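Local coordinates for beta-lactamase Rm3 (Uncultured bacterium, PDB 5IQK), which hydrolyses beta-lactam antibiotics as a subclass B3 metallo-beta-lactamase with zinc in its active site, and so probably confers resistance on its bacterial host, at residues A12-F17 with Q231-S236; R132-G137 with G158-T163; G169-N174 with A243-Q248; F65-V70 with A87-R92; V26-L31 with A53-A58. All blocks are in the same frame, centred on the assembly; numbering follows the deposited sequence.

Contact 1 (A12-F17 with Q231-S236); sequences ADQAPF and QRLEAS
Gln14 and Phe17 both reach Leu233, joining the loop that enters the metallo-beta-lactamase fold to helix 229-239 at the surface. The loop carries the chain from helix 5-10 to strand 17-20, an outermost strand of the seven-stranded sheet. Gln14 extends toward the helix, its CG anti to N (chi1 172°), then bends at chi2. Its NE2 lies 3.8 Å from Leu233 CD2, a packing contact, while one of its N-H bonds is spent elsewhere: Gln14 NE2 donates to Ala15 O at 3.0 Å. That bond is nearly straight (170°), lies in the amide plane and uses a lone pair of the carbonyl, which fixes the rotation of the amide. Gln14 OE1 accepts from Lys29 NZ, so both ends of the amide are held. Ala15 O also sits at the edge of the Phe17 ring, in its plane. Phe17 carries most of this side of the contact, and its ring meets that of Tyr25 and touches Trp230. The Leu233 side chain approaches the ring from the opposite direction and sets one methyl on its face as a CH-pi contact. On the helix, Ser236 OG donates to Leu233 O at 2.6 Å. Leu233 CD1 stands 3.7 Å from the Phe17 centroid, only 9° off the ring normal, while Leu233 CD2 is 3.9 Å from Phe17 CE2.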
# COMPACT_ATOMS: atom_id res chain seq x y z
N ALA A 12 13.09 -5.38 7.15
CA ALA A 12 13.38 -5.90 8.49
C ALA A 12 12.14 -6.49 9.16
O ALA A 12 11.02 -6.01 8.95
CB ALA A 12 13.97 -4.80 9.36
N ASP A 13 12.35 -7.53 9.95
CA ASP A 13 11.27 -8.19 10.67
C ASP A 13 10.40 -7.24 11.46
O ASP A 13 10.89 -6.34 12.14
CB ASP A 13 11.83 -9.21 11.67
CG ASP A 13 12.44 -10.42 11.00
OD1 ASP A 13 12.33 -10.56 9.76
OD2 ASP A 13 13.02 -11.24 11.74
N GLN A 14 9.10 -7.48 11.39
CA GLN A 14 8.15 -6.86 12.30
C GLN A 14 7.19 -7.94 12.77
O GLN A 14 6.59 -8.62 11.95
CB GLN A 14 7.38 -5.72 11.62
CG GLN A 14 6.25 -5.20 12.48
CD GLN A 14 6.75 -4.63 13.79
OE1 GLN A 14 7.56 -3.71 13.79
NE2 GLN A 14 6.29 -5.18 14.91
N ALA A 15 7.07 -8.11 14.08
CA ALA A 15 6.07 -9.04 14.61
C ALA A 15 4.66 -8.56 14.25
O ALA A 15 4.34 -7.39 14.43
CB ALA A 15 6.24 -9.18 16.12
N PRO A 16 3.81 -9.47 13.73
CA PRO A 16 2.46 -9.07 13.30
C PRO A 16 1.54 -8.75 14.47
O PRO A 16 1.77 -9.23 15.58
CB PRO A 16 1.97 -10.30 12.54
CG PRO A 16 2.66 -11.44 13.22
CD PRO A 16 4.03 -10.92 13.60
N PHE A 17 0.51 -7.94 14.24
CA PHE A 17 -0.40 -7.52 15.30
C PHE A 17 -1.77 -7.11 14.76
O PHE A 17 -1.93 -6.71 13.60
CB PHE A 17 0.19 -6.35 16.10
CG PHE A 17 0.59 -5.16 15.26
CD1 PHE A 17 -0.25 -4.07 15.13
CD2 PHE A 17 1.82 -5.14 14.61
CE1 PHE A 17 0.11 -2.98 14.35
CE2 PHE A 17 2.18 -4.06 13.84
CZ PHE A 17 1.33 -2.98 13.71
N GLN A 231 5.18 4.49 16.30
CA GLN A 231 4.81 5.26 17.49
C GLN A 231 3.45 4.77 18.02
O GLN A 231 3.27 4.56 19.23
CB GLN A 231 4.72 6.75 17.20
CG GLN A 231 6.07 7.42 16.87
CD GLN A 231 6.36 7.41 15.38
OE1 GLN A 231 5.97 6.50 14.65
NE2 GLN A 231 7.06 8.45 14.92
N ARG A 232 2.51 4.61 17.10
CA ARG A 232 1.16 4.14 17.41
C ARG A 232 1.18 2.74 18.04
O ARG A 232 0.51 2.50 19.05
CB ARG A 232 0.32 4.14 16.12
CG ARG A 232 -0.04 5.56 15.69
CD ARG A 232 -0.47 5.67 14.23
NE ARG A 232 -1.74 5.03 13.90
CZ ARG A 232 -2.03 4.57 12.69
NH1 ARG A 232 -1.14 4.66 11.71
NH2 ARG A 232 -3.20 4.02 12.46
N LEU A 233 1.97 1.84 17.46
CA LEU A 233 2.14 0.49 18.01
C LEU A 233 2.71 0.52 19.42
O LEU A 233 2.21 -0.19 20.29
CB LEU A 233 3.04 -0.37 17.12
CG LEU A 233 3.32 -1.79 17.63
CD1 LEU A 233 2.01 -2.59 17.72
CD2 LEU A 233 4.31 -2.51 16.74
N GLU A 234 3.74 1.33 19.65
CA GLU A 234 4.31 1.45 20.99
C GLU A 234 3.24 1.95 21.97
O GLU A 234 3.15 1.48 23.11
CB GLU A 234 5.51 2.40 21.00
CG GLU A 234 6.10 2.62 22.39
CD GLU A 234 7.38 3.45 22.37
OE1 GLU A 234 8.04 3.51 21.31
OE2 GLU A 234 7.72 4.04 23.42
N ALA A 235 2.42 2.89 21.51
CA ALA A 235 1.36 3.43 22.36
C ALA A 235 0.33 2.34 22.68
O ALA A 235 -0.28 2.35 23.75
CB ALA A 235 0.70 4.61 21.68
N SER A 236 0.15 1.40 21.77
CA SER A 236 -0.91 0.40 21.92
C SER A 236 -0.61 -0.63 23.01
O SER A 236 -1.53 -1.28 23.51
CB SER A 236 -1.16 -0.32 20.59
OG SER A 236 -0.15 -1.29 20.34

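Contact 2 (R132-G137 with G158-T163); sequences RLARDG and GGLSWT
Ala134 meets Leu160 and Trp162 where the two sheets of the metallo-beta-lactamase sandwich come together. Residues 132-137 leave strand 131-133, an outermost strand of the seven-stranded sheet, and lead toward strand 139-142 of the five-stranded one, to which strand 160-168 belongs. The contact between the segments is apolar, buried and free of hydrogen bonds. Ala134 CB points across and touches two side chains: Leu160 CD1 at 3.7 Å, and Trp162 CH2 at 3.8 Å. Leu160 comes toward it with both methyls near the alanine backbone as well, Leu160 CD1 lying 3.9 Å from Ala134 O. Trp162 leaves its strand aslant to the alanine, and its six-membered ring brings the far corner to the methyl at an oblique angle. Strand 145-151 packs on the same cluster: Ala149 touches both Leu160 and Trp162, and Leu147 touches Trp162.

Polar links flank the apolar patch. Backbone bonds join Ala134 to Ala99 of the neighbouring strand, while Gly137 pairs with Ala149 and Asp136 OD1 accepts from Ala151 N, tying the same short connection to both sheets. The indole N-H of Trp162 is given to Asn75 O, which fixes how the ring is turned. A chi1 of -66° sets CG beside the backbone N and swings the benzene end of the indole to the alanine, Trp162 CZ2 lying 4.1 Å from Ala134 CB.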
# COMPACT_ATOMS: atom_id res chain seq x y z
N ARG A 132 -6.98 -8.96 -11.77
CA ARG A 132 -8.25 -8.28 -12.03
C ARG A 132 -8.03 -6.78 -11.96
O ARG A 132 -7.37 -6.29 -11.06
CB ARG A 132 -9.33 -8.72 -11.03
CG ARG A 132 -9.66 -10.19 -11.09
CD ARG A 132 -10.08 -10.57 -12.51
NE ARG A 132 -10.31 -12.01 -12.67
CZ ARG A 132 -11.47 -12.61 -12.42
NH1 ARG A 132 -12.51 -11.91 -11.99
NH2 ARG A 132 -11.59 -13.92 -12.60
N LEU A 133 -8.58 -6.03 -12.91
CA LEU A 133 -8.34 -4.60 -12.90
C LEU A 133 -9.23 -3.90 -11.88
O LEU A 133 -10.44 -4.14 -11.82
CB LEU A 133 -8.56 -4.02 -14.30
CG LEU A 133 -7.60 -4.59 -15.34
CD1 LEU A 133 -7.83 -3.95 -16.70
CD2 LEU A 133 -6.16 -4.39 -14.89
N ALA A 134 -8.62 -3.03 -11.08
CA ALA A 134 -9.33 -2.23 -10.08
C ALA A 134 -9.37 -0.77 -10.51
O ALA A 134 -8.35 -0.09 -10.53
CB ALA A 134 -8.67 -2.36 -8.72
N ARG A 135 -10.56 -0.29 -10.85
CA ARG A 135 -10.72 1.09 -11.29
C ARG A 135 -11.22 1.91 -10.11
O ARG A 135 -11.70 1.35 -9.11
CB ARG A 135 -11.70 1.16 -12.45
CG ARG A 135 -11.30 0.23 -13.58
CD ARG A 135 -12.14 0.42 -14.83
NE ARG A 135 -11.77 -0.57 -15.84
CZ ARG A 135 -10.80 -0.42 -16.73
NH1 ARG A 135 -10.09 0.70 -16.75
NH2 ARG A 135 -10.55 -1.38 -17.60
N ASP A 136 -11.14 3.23 -10.23
CA ASP A 136 -11.61 4.13 -9.18
C ASP A 136 -13.07 3.85 -8.81
O ASP A 136 -13.95 3.79 -9.68
CB ASP A 136 -11.44 5.58 -9.63
CG ASP A 136 -11.77 6.58 -8.54
OD1 ASP A 136 -11.06 6.60 -7.52
OD2 ASP A 136 -12.75 7.34 -8.71
N GLY A 137 -13.31 3.65 -7.53
CA GLY A 137 -14.65 3.38 -7.04
C GLY A 137 -15.05 1.92 -7.15
O GLY A 137 -16.17 1.56 -6.83
N GLY A 158 -0.11 4.72 -11.54
CA GLY A 158 -1.10 3.69 -11.22
C GLY A 158 -1.49 3.53 -9.77
O GLY A 158 -2.16 2.55 -9.42
N GLY A 159 -1.13 4.50 -8.93
CA GLY A 159 -1.38 4.39 -7.51
C GLY A 159 -2.82 4.17 -7.12
O GLY A 159 -3.75 4.79 -7.68
N LEU A 160 -3.03 3.23 -6.19
CA LEU A 160 -4.36 2.92 -5.67
C LEU A 160 -4.40 2.92 -4.15
O LEU A 160 -3.53 2.34 -3.51
CB LEU A 160 -4.81 1.55 -6.15
CG LEU A 160 -5.64 1.30 -7.39
CD1 LEU A 160 -6.06 -0.15 -7.32
CD2 LEU A 160 -6.85 2.22 -7.43
N SER A 161 -5.44 3.50 -3.56
CA SER A 161 -5.66 3.37 -2.12
C SER A 161 -6.96 2.60 -1.89
O SER A 161 -7.82 2.55 -2.77
CB SER A 161 -5.71 4.75 -1.46
OG SER A 161 -4.48 5.45 -1.65
N TRP A 162 -7.11 2.01 -0.70
CA TRP A 162 -8.21 1.10 -0.42
C TRP A 162 -8.91 1.46 0.88
O TRP A 162 -8.26 1.81 1.87
CB TRP A 162 -7.70 -0.34 -0.32
CG TRP A 162 -7.17 -0.88 -1.62
CD1 TRP A 162 -5.88 -0.83 -2.07
CD2 TRP A 162 -7.92 -1.56 -2.63
NE1 TRP A 162 -5.79 -1.43 -3.31
CE2 TRP A 162 -7.03 -1.89 -3.67
CE3 TRP A 162 -9.26 -1.92 -2.76
CZ2 TRP A 162 -7.44 -2.57 -4.82
CZ3 TRP A 162 -9.67 -2.59 -3.90
CH2 TRP A 162 -8.76 -2.90 -4.92
N THR A 163 -10.24 1.36 0.89
CA THR A 163 -11.01 1.57 2.12
C THR A 163 -11.95 0.42 2.38
O THR A 163 -12.43 -0.24 1.46
CB THR A 163 -11.85 2.86 2.08
OG1 THR A 163 -12.77 2.80 0.98
CG2 THR A 163 -10.96 4.09 1.96

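Contact 3 (G169-N174 with A243-Q248); sequences GPRCLN and AFVDPQ
Next to Val245, which meets Leu173 and Arg171 across the contact, Asp246 OD2 accepts a hydrogen bond from Gln248 N at 3.1 Å. The bond closes an Asx turn and caps the turn that leads into helix 249-269. Its N-H...O angle is 156°, and the donor approaches from above the carboxylate plane. Gln248 OE1 in turn accepts from Arg251 NH1 in that helix.

Between the two segments the contact itself is apolar and small. Val245 divides its two methyls between two partners. Val245 CG2 meets Leu173 CD1 at 3.6 Å, the two side chains crossing at about a right angle, and Val245 CG1 lies 4.2 Å from Arg171 NH2. The valine and the arginine come from opposite directions, and the methyl meets the guanidinium obliquely. Arg171 reaches this far because a chi1 of 176° starts its chain away from N and the chain stays extended from CG to NE. The guanidinium passes over Leu173, whose CD1 sits under one face, toward the rim. Leu173 CD1 thus meets the valine methyl and the guanidinium from two directions roughly at right angles.

Leu173 and Arg171 also touch Phe20 of strand 17-20, so strand 171-178 of the five-stranded sheet meets an outermost strand of the seven-stranded one here. The hairpin of strands 160-168 and 171-178 is pinned by the Cys167-Cys172 disulfide, while the loop 243-248 bridges helix 229-239 and helix 249-269, held at its start by Phe244 O accepting from Arg232 NH2.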
# COMPACT_ATOMS: atom_id res chain seq x y z
N GLY A 169 -17.47 -5.73 17.19
CA GLY A 169 -18.81 -5.96 17.70
C GLY A 169 -19.76 -4.92 17.16
O GLY A 169 -19.99 -4.87 15.95
N PRO A 170 -20.32 -4.07 18.04
CA PRO A 170 -21.24 -3.02 17.56
C PRO A 170 -20.53 -1.80 16.98
O PRO A 170 -21.15 -1.08 16.19
CB PRO A 170 -22.03 -2.63 18.81
CG PRO A 170 -21.21 -3.11 19.96
CD PRO A 170 -20.39 -4.26 19.50
N ARG A 171 -19.26 -1.57 17.31
CA ARG A 171 -18.58 -0.37 16.81
C ARG A 171 -17.82 -0.67 15.51
O ARG A 171 -16.98 -1.57 15.46
CB ARG A 171 -17.63 0.17 17.88
CG ARG A 171 -16.78 1.36 17.48
CD ARG A 171 -15.71 1.61 18.53
NE ARG A 171 -14.89 2.79 18.24
CZ ARG A 171 -13.67 2.98 18.73
NH1 ARG A 171 -13.12 2.07 19.52
NH2 ARG A 171 -12.99 4.08 18.41
N CYS A 172 -18.12 0.10 14.47
CA CYS A 172 -17.43 0.02 13.19
C CYS A 172 -16.48 1.19 12.99
O CYS A 172 -16.80 2.32 13.35
CB CYS A 172 -18.42 -0.06 12.04
SG CYS A 172 -19.36 -1.64 12.00
N LEU A 173 -15.31 0.93 12.42
CA LEU A 173 -14.42 2.02 12.09
C LEU A 173 -14.09 1.99 10.61
O LEU A 173 -14.11 0.93 9.98
CB LEU A 173 -13.14 1.94 12.93
CG LEU A 173 -13.31 2.21 14.42
CD1 LEU A 173 -11.97 2.16 15.11
CD2 LEU A 173 -14.00 3.55 14.65
N ASN A 174 -13.80 3.16 10.05
CA ASN A 174 -13.37 3.27 8.67
C ASN A 174 -11.87 3.07 8.54
O ASN A 174 -11.08 3.82 9.13
CB ASN A 174 -13.79 4.62 8.08
CG ASN A 174 -15.28 4.83 8.12
OD1 ASN A 174 -16.04 3.96 7.69
ND2 ASN A 174 -15.72 5.97 8.64
N ALA A 243 -5.00 3.52 20.31
CA ALA A 243 -3.74 4.06 19.87
C ALA A 243 -3.63 4.14 18.34
O ALA A 243 -2.87 4.96 17.83
CB ALA A 243 -2.59 3.23 20.42
N PHE A 244 -4.37 3.29 17.63
CA PHE A 244 -4.32 3.28 16.17
C PHE A 244 -5.38 4.16 15.54
O PHE A 244 -5.37 4.40 14.33
CB PHE A 244 -4.46 1.85 15.63
CG PHE A 244 -3.35 0.95 16.04
CD1 PHE A 244 -2.06 1.14 15.56
CD2 PHE A 244 -3.58 -0.11 16.91
CE1 PHE A 244 -1.03 0.31 15.94
CE2 PHE A 244 -2.54 -0.95 17.30
CZ PHE A 244 -1.25 -0.72 16.80
N VAL A 245 -6.32 4.63 16.37
CA VAL A 245 -7.46 5.42 15.90
C VAL A 245 -7.19 6.92 15.95
O VAL A 245 -6.86 7.46 17.00
CB VAL A 245 -8.72 5.08 16.72
CG1 VAL A 245 -9.90 5.92 16.28
CG2 VAL A 245 -9.02 3.61 16.58
N ASP A 246 -7.33 7.57 14.80
CA ASP A 246 -7.09 9.00 14.66
C ASP A 246 -7.80 9.50 13.40
O ASP A 246 -7.33 9.29 12.28
CB ASP A 246 -5.58 9.30 14.59
CG ASP A 246 -5.26 10.79 14.51
OD1 ASP A 246 -4.06 11.12 14.45
OD2 ASP A 246 -6.20 11.62 14.49
N PRO A 247 -8.95 10.17 13.59
CA PRO A 247 -9.80 10.60 12.47
C PRO A 247 -9.15 11.67 11.61
O PRO A 247 -9.63 11.95 10.51
CB PRO A 247 -11.04 11.15 13.17
CG PRO A 247 -11.01 10.56 14.54
CD PRO A 247 -9.57 10.47 14.89
N GLN A 248 -8.05 12.24 12.09
CA GLN A 248 -7.35 13.30 11.37
C GLN A 248 -6.17 12.77 10.55
O GLN A 248 -5.47 13.56 9.88
CB GLN A 248 -6.87 14.37 12.36
CG GLN A 248 -7.95 15.33 12.85
CD GLN A 248 -8.50 16.21 11.74
OE1 GLN A 248 -7.75 16.80 10.97
NE2 GLN A 248 -9.83 16.30 11.66

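Contact 4 (F65-V70 with A87-R92); sequences FRIEDV and AELQRR
In the beta-alpha-beta crossover from strand 70-74 through helix 86-93 to strand 96-99, the 3-10 turn that enters the first strand rests on the helix, Ile67 meeting Leu89 and Arg92. Ile67 does this mainly with its longer branch, which chi1 near 180° (-175°) aims at the helix: Ile67 CG1 lies 3.8 Å from Arg92 CB, and CD1 at its end reaches Leu89 CD2 at 4.1 Å. Both pairs of side chains cross at about a right angle.

Beside this apolar patch one water ties the segments together with three bonds. It accepts from Arg92 NE at 2.6 Å, in the guanidinium plane at its edge, and donates to Arg92 O at 2.9 Å and to Glu68 OE2 at 3.2 Å. Arg92 folds back at chi2 and chi3, which lets one water reach both its NE and its own carbonyl O. Glu68 OE2 stays 4.5 Å from Arg92 NH2, beyond a salt bridge, though the opposite charges probably still attract. The other oxygen, Glu68 OE1, is 3.5 Å from Arg66 NE, an attraction of charges alone. Ile57 of helix 53-62 packs on Leu89 and Arg92, joining consecutive crossover helices, as in the layered metallo-beta-lactamase fold.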
# COMPACT_ATOMS: atom_id res chain seq x y z
N PHE A 65 -3.52 -17.53 11.19
CA PHE A 65 -4.23 -17.67 9.92
C PHE A 65 -3.37 -18.40 8.89
O PHE A 65 -2.22 -18.74 9.17
CB PHE A 65 -4.66 -16.30 9.40
CG PHE A 65 -5.55 -15.54 10.35
CD1 PHE A 65 -6.86 -15.95 10.56
CD2 PHE A 65 -5.07 -14.45 11.05
CE1 PHE A 65 -7.69 -15.28 11.44
CE2 PHE A 65 -5.89 -13.76 11.93
CZ PHE A 65 -7.21 -14.18 12.13
N ARG A 66 -3.91 -18.61 7.69
CA ARG A 66 -3.20 -19.35 6.65
C ARG A 66 -3.22 -18.62 5.31
O ARG A 66 -4.25 -18.05 4.93
CB ARG A 66 -3.79 -20.74 6.46
CG ARG A 66 -3.88 -21.57 7.73
CD ARG A 66 -4.66 -22.84 7.49
NE ARG A 66 -3.97 -23.71 6.54
CZ ARG A 66 -4.57 -24.38 5.56
NH1 ARG A 66 -5.89 -24.29 5.40
NH2 ARG A 66 -3.86 -25.15 4.75
N ILE A 67 -2.10 -18.65 4.60
CA ILE A 67 -1.99 -18.04 3.28
C ILE A 67 -2.97 -18.74 2.34
O ILE A 67 -3.50 -18.14 1.41
CB ILE A 67 -0.55 -18.12 2.72
CG1 ILE A 67 -0.44 -17.37 1.38
CG2 ILE A 67 -0.10 -19.57 2.58
CD1 ILE A 67 -0.75 -15.90 1.50
N GLU A 68 -3.26 -20.01 2.63
CA GLU A 68 -4.16 -20.80 1.81
C GLU A 68 -5.58 -20.26 1.87
O GLU A 68 -6.41 -20.57 1.02
CB GLU A 68 -4.14 -22.27 2.26
CG GLU A 68 -2.84 -23.01 1.96
CD GLU A 68 -1.78 -22.80 3.04
OE1 GLU A 68 -2.07 -22.13 4.06
OE2 GLU A 68 -0.65 -23.29 2.85
N ASP A 69 -5.87 -19.46 2.89
CA ASP A 69 -7.22 -18.93 3.07
C ASP A 69 -7.36 -17.51 2.52
O ASP A 69 -8.44 -16.93 2.57
CB ASP A 69 -7.60 -18.96 4.55
CG ASP A 69 -7.78 -20.38 5.07
OD1 ASP A 69 -8.20 -21.24 4.28
OD2 ASP A 69 -7.50 -20.62 6.25
N VAL A 70 -6.27 -16.96 2.01
CA VAL A 70 -6.33 -15.68 1.33
C VAL A 70 -7.01 -15.87 -0.02
O VAL A 70 -6.55 -16.65 -0.84
CB VAL A 70 -4.93 -15.07 1.15
CG1 VAL A 70 -4.97 -13.88 0.18
CG2 VAL A 70 -4.39 -14.64 2.50
N ALA A 87 3.93 -12.38 -6.78
CA ALA A 87 3.91 -13.67 -7.49
C ALA A 87 3.92 -14.85 -6.52
O ALA A 87 3.20 -15.84 -6.72
CB ALA A 87 5.09 -13.76 -8.44
N GLU A 88 4.74 -14.76 -5.48
CA GLU A 88 4.84 -15.85 -4.50
C GLU A 88 3.57 -15.97 -3.66
O GLU A 88 3.10 -17.07 -3.39
CB GLU A 88 6.06 -15.66 -3.59
CG GLU A 88 6.20 -16.75 -2.52
CD GLU A 88 7.58 -16.78 -1.87
OE1 GLU A 88 8.42 -15.91 -2.20
OE2 GLU A 88 7.82 -17.67 -1.02
N LEU A 89 3.04 -14.83 -3.23
CA LEU A 89 1.82 -14.83 -2.44
C LEU A 89 0.66 -15.41 -3.25
O LEU A 89 -0.14 -16.20 -2.73
CB LEU A 89 1.48 -13.42 -1.97
CG LEU A 89 2.49 -12.85 -0.97
CD1 LEU A 89 2.24 -11.38 -0.72
CD2 LEU A 89 2.44 -13.65 0.35
N GLN A 90 0.60 -15.07 -4.53
CA GLN A 90 -0.41 -15.64 -5.41
C GLN A 90 -0.26 -17.15 -5.55
O GLN A 90 -1.23 -17.89 -5.44
CB GLN A 90 -0.36 -14.99 -6.79
CG GLN A 90 -1.21 -15.69 -7.85
CD GLN A 90 -1.51 -14.76 -9.01
OE1 GLN A 90 -0.75 -14.69 -9.97
NE2 GLN A 90 -2.63 -14.05 -8.92
N ARG A 91 0.97 -17.62 -5.78
CA ARG A 91 1.20 -19.05 -5.92
C ARG A 91 0.79 -19.82 -4.67
O ARG A 91 0.23 -20.91 -4.77
CB ARG A 91 2.66 -19.33 -6.23
CG ARG A 91 3.03 -19.17 -7.69
CD ARG A 91 4.37 -19.83 -7.98
NE ARG A 91 5.42 -19.37 -7.07
CZ ARG A 91 6.15 -18.28 -7.27
NH1 ARG A 91 5.95 -17.53 -8.34
NH2 ARG A 91 7.09 -17.93 -6.40
N ARG A 92 1.05 -19.25 -3.50
CA ARG A 92 0.79 -19.95 -2.24
C ARG A 92 -0.68 -19.89 -1.83
O ARG A 92 -1.15 -20.71 -1.04
CB ARG A 92 1.67 -19.37 -1.12
CG ARG A 92 3.17 -19.67 -1.24
CD ARG A 92 3.47 -21.13 -0.90
NE ARG A 92 3.11 -21.46 0.48
CZ ARG A 92 3.90 -21.25 1.53
NH1 ARG A 92 5.11 -20.75 1.36
NH2 ARG A 92 3.48 -21.57 2.75
O HOH W 1 0.76 -22.58 0.04

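Contact 5 (V26-L31 with A53-A58); sequences VGMKGL and APKIIA
Val26 and Ile56 bring the two backbones to 5.6 Å between their CA atoms, and Val26 O lies 3.6 Å from Ile56 CA. Segment 26-31 is a loop after strand 23-25, folded back on itself by the bond from Met28 N to Leu31 O at 2.9 Å. Segment 53-58 is the first part of helix 53-62, whose i to i+4 bonds include Ile57 N to Ala53 O. The carbonyl of Val26 faces the helix and accepts from Asn59 ND2, a turn further along.

Side chains complete the contact on two fronts. Val26 CG2 meets Ile56 CG2 at 4.1 Å, the two crossing at about a right angle, and Leu44 of strand 42-45 touches both residues. This places the helix against the seven-stranded sheet, on one outer layer of the metallo-beta-lactamase sandwich. Helix 53-62 is also the connection of a beta-alpha-beta crossover from strand 42-45 to strand 70-74.

The second front is Met28. Bent at both chi2 (60°) and chi3 (54°), its chain curls so that the sulfur faces the helix: Met28 SD is 4.0 Å from Ile56 CG1 and 4.1 Å from Lys55 CB. The extended Lys55 chain runs past the methionine, with Lys55 CD 4.1 Å from Met28 CG, and carries its ammonium to Asn11 O and a salt bridge with Asp13 OD1.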
# COMPACT_ATOMS: atom_id res chain seq x y z
N VAL A 26 0.68 -7.44 8.82
CA VAL A 26 1.53 -8.61 8.59
C VAL A 26 2.77 -8.27 7.76
O VAL A 26 3.43 -9.16 7.20
CB VAL A 26 0.75 -9.75 7.88
CG1 VAL A 26 -0.31 -10.32 8.80
CG2 VAL A 26 0.13 -9.25 6.59
N GLY A 27 3.11 -6.98 7.73
CA GLY A 27 4.22 -6.49 6.94
C GLY A 27 5.56 -6.46 7.67
O GLY A 27 5.81 -7.23 8.61
N MET A 28 6.44 -5.57 7.21
CA MET A 28 7.82 -5.47 7.68
C MET A 28 8.04 -4.09 8.31
O MET A 28 7.12 -3.28 8.39
CB MET A 28 8.80 -5.69 6.52
CG MET A 28 8.91 -7.13 6.00
SD MET A 28 7.36 -7.83 5.35
CE MET A 28 6.88 -6.60 4.13
N LYS A 29 9.27 -3.81 8.75
CA LYS A 29 9.53 -2.54 9.42
C LYS A 29 9.34 -1.33 8.49
O LYS A 29 9.00 -0.24 8.96
CB LYS A 29 10.94 -2.53 10.00
CG LYS A 29 11.11 -1.57 11.16
CD LYS A 29 10.32 -2.03 12.37
CE LYS A 29 11.02 -3.17 13.11
NZ LYS A 29 10.23 -3.70 14.25
N GLY A 30 9.58 -1.50 7.20
CA GLY A 30 9.54 -0.36 6.29
C GLY A 30 8.57 -0.50 5.13
O GLY A 30 8.51 0.40 4.28
N LEU A 31 7.82 -1.60 5.10
CA LEU A 31 6.88 -1.90 4.01
C LEU A 31 5.62 -2.55 4.57
O LEU A 31 5.71 -3.60 5.21
CB LEU A 31 7.53 -2.83 2.98
CG LEU A 31 8.80 -2.32 2.29
CD1 LEU A 31 9.46 -3.46 1.54
CD2 LEU A 31 8.45 -1.17 1.37
N ALA A 53 7.86 -11.76 0.72
CA ALA A 53 6.79 -12.75 0.66
C ALA A 53 6.89 -13.84 1.74
O ALA A 53 5.89 -14.12 2.40
CB ALA A 53 6.74 -13.39 -0.74
N PRO A 54 8.09 -14.42 1.96
CA PRO A 54 8.12 -15.42 3.04
C PRO A 54 7.85 -14.84 4.43
O PRO A 54 7.36 -15.55 5.31
CB PRO A 54 9.54 -15.99 2.97
CG PRO A 54 10.09 -15.56 1.67
CD PRO A 54 9.37 -14.35 1.24
N LYS A 55 8.20 -13.57 4.62
CA LYS A 55 8.00 -12.92 5.90
C LYS A 55 6.52 -12.65 6.12
O LYS A 55 6.01 -12.87 7.21
CB LYS A 55 8.80 -11.63 5.99
CG LYS A 55 10.30 -11.87 6.01
CD LYS A 55 11.05 -10.63 6.45
CE LYS A 55 12.54 -10.86 6.43
NZ LYS A 55 13.27 -9.77 7.16
N ILE A 56 5.85 -12.18 5.08
CA ILE A 56 4.40 -11.96 5.15
C ILE A 56 3.66 -13.25 5.46
O ILE A 56 2.79 -13.28 6.33
CB ILE A 56 3.87 -11.35 3.85
CG1 ILE A 56 4.42 -9.92 3.69
CG2 ILE A 56 2.34 -11.34 3.86
CD1 ILE A 56 4.18 -9.27 2.29
N ILE A 57 4.01 -14.32 4.75
CA ILE A 57 3.40 -15.63 4.95
C ILE A 57 3.63 -16.13 6.38
O ILE A 57 2.71 -16.63 7.02
CB ILE A 57 3.93 -16.65 3.93
CG1 ILE A 57 3.44 -16.27 2.52
CG2 ILE A 57 3.50 -18.07 4.30
CD1 ILE A 57 4.01 -17.11 1.41
N ALA A 58 4.86 -15.98 6.87
CA ALA A 58 5.19 -16.39 8.23
C ALA A 58 4.37 -15.59 9.24
O ALA A 58 3.88 -16.14 10.23
CB ALA A 58 6.68 -16.22 8.50

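In the fold
Contacts 2 and 5 are buried, on opposite sides of the chain's centre; contact 1 lies at the surface, and contacts 3 and 4 are partly buried. Contact 1 touches contact 5 through the Gln14-Lys29 hydrogen bond and contact 3 through Arg232 with Phe244 and the Phe17-Phe244 packing. Contacts 4 and 5 meet where helices 53-62 and 86-93 pack together. Contacts 2 and 3 reach neighbouring strands of the five-stranded sheet without touching. No hydrogen bond runs directly between the paired segments in any of the five: the buried contacts 2 and 5 rest on apolar packing, contact 1 adds a CH-pi contact, and contact 4 uses a water.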